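Local structure of RV1873 (Mycobacterium tuberculosis, 2JEK) at residues S60-E63 with E64-Y68. The protein is of unknown function, a conserved mycobacterial protein of the DUF1810 family whose helices wind into a right-handed superhelix. Residues are numbered along the deposited sequence; the frame is centred on the assembly and turned at random.
Sequences SSLE and EAQAY
S60 and E64 illustrate how a helix start can be held by side chains from both directions. With CG anti to the backbone N (chi1 179°) and the rest of the chain extended, the E64 side chain stands out across the helix axis, which brings OE1 to the N and OG of S60, the residue preceding the N-cap. There a single oxygen, OE1, takes two bonds. The hydroxyl OG of S60 donates to OE1 of E64 at 2.6 Å, using the anti lone pair that points away from the other carboxylate oxygen, whereas the amide N of S60 reaches the same OE1 at 2.8 Å from above the carboxylate plane, 56° out of it. Gripped in this way, and with OE2 in a salt bridge to R12, the buried carboxylate is restrained at both oxygens.

A second bond, to the N-cap residue S61, runs the other way. Its OG accepts from N of E64 at 3.1 Å in a fairly straight bond (158°), filling the place of an acceptor that a preceding turn would have supplied. The first helical bonds follow directly: A65 N donates to S61 O at 3.1 Å, and Q66 N to L62 O at 2.9 Å.

On another flank L62 and Q66 lie askew to each other, CD2 of L62 brushing NE2 of Q66 at 4.0 Å. NE2 of Q66 is hydrogen-bonded to the carbonyl O of A115 on helix 101-115, a helix against which L62 and A65 also rest.

This is serine N-capping of helix 62-70 by S61, with the carboxylate of E64, at the third helical position, bonded to the residue before the cap. It resembles a capping box, but in a true one the carboxylate would bond to the N-cap amide.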
# COMPACT_ATOMS: atom_id res chain seq x y z
N SER A 60 -5.45 9.92 -5.40
CA SER A 60 -6.54 10.89 -5.51
C SER A 60 -7.93 10.24 -5.61
O SER A 60 -8.93 10.82 -5.19
CB SER A 60 -6.33 11.81 -6.72
OG SER A 60 -6.35 11.09 -7.93
N SER A 61 -7.98 9.05 -6.19
CA SER A 61 -9.24 8.44 -6.59
C SER A 61 -9.06 6.96 -6.88
O SER A 61 -7.93 6.49 -7.05
CB SER A 61 -9.77 9.14 -7.85
OG SER A 61 -8.91 8.87 -8.95
N LEU A 62 -10.17 6.23 -7.00
CA LEU A 62 -10.06 4.84 -7.45
C LEU A 62 -9.40 4.74 -8.84
O LEU A 62 -8.65 3.80 -9.10
CB LEU A 62 -11.42 4.12 -7.44
CG LEU A 62 -11.31 2.59 -7.45
CD1 LEU A 62 -10.79 2.06 -6.11
CD2 LEU A 62 -12.62 1.92 -7.83
N GLU A 63 -9.70 5.70 -9.72
CA GLU A 63 -9.14 5.71 -11.07
C GLU A 63 -7.61 5.84 -11.02
O GLU A 63 -6.90 5.17 -11.78
CB GLU A 63 -9.74 6.83 -11.93
CG GLU A 63 -11.20 6.60 -12.35
CD GLU A 63 -12.23 6.86 -11.24
OE1 GLU A 63 -11.91 7.46 -10.19
OE2 GLU A 63 -13.40 6.46 -11.44
N GLU A 64 -7.10 6.66 -10.10
CA GLU A 64 -5.65 6.73 -9.94
C GLU A 64 -5.07 5.40 -9.42
O GLU A 64 -4.02 4.96 -9.88
CB GLU A 64 -5.22 7.91 -9.05
CG GLU A 64 -3.71 7.95 -8.88
CD GLU A 64 -3.18 9.17 -8.16
OE1 GLU A 64 -3.95 10.08 -7.78
OE2 GLU A 64 -1.94 9.22 -7.97
N ALA A 65 -5.77 4.76 -8.49
CA ALA A 65 -5.33 3.45 -7.99
C ALA A 65 -5.26 2.44 -9.12
O ALA A 65 -4.33 1.63 -9.21
CB ALA A 65 -6.24 2.95 -6.86
N GLN A 66 -6.25 2.51 -10.02
CA GLN A 66 -6.27 1.60 -11.16
C GLN A 66 -5.11 1.87 -12.12
O GLN A 66 -4.46 0.94 -12.60
CB GLN A 66 -7.61 1.69 -11.88
CG GLN A 66 -8.73 1.14 -11.01
CD GLN A 66 -10.11 1.25 -11.62
OE1 GLN A 66 -10.37 2.11 -12.47
NE2 GLN A 66 -11.01 0.37 -11.18
N ALA A 67 -4.84 3.15 -12.36
CA ALA A 67 -3.68 3.53 -13.17
C ALA A 67 -2.36 3.08 -12.53
O ALA A 67 -1.42 2.66 -13.22
CB ALA A 67 -3.67 5.02 -13.41
N TYR A 68 -2.30 3.16 -11.21
CA TYR A 68 -1.12 2.74 -10.46
C TYR A 68 -0.85 1.25 -10.69
O TYR A 68 0.28 0.84 -10.98
CB TYR A 68 -1.36 3.05 -8.98
CG TYR A 68 -0.16 2.86 -8.06
CD1 TYR A 68 0.53 3.97 -7.55
CD2 TYR A 68 0.28 1.59 -7.71
CE1 TYR A 68 1.61 3.80 -6.71
CE2 TYR A 68 1.37 1.42 -6.88
CZ TYR A 68 2.03 2.53 -6.40
OH TYR A 68 3.12 2.41 -5.56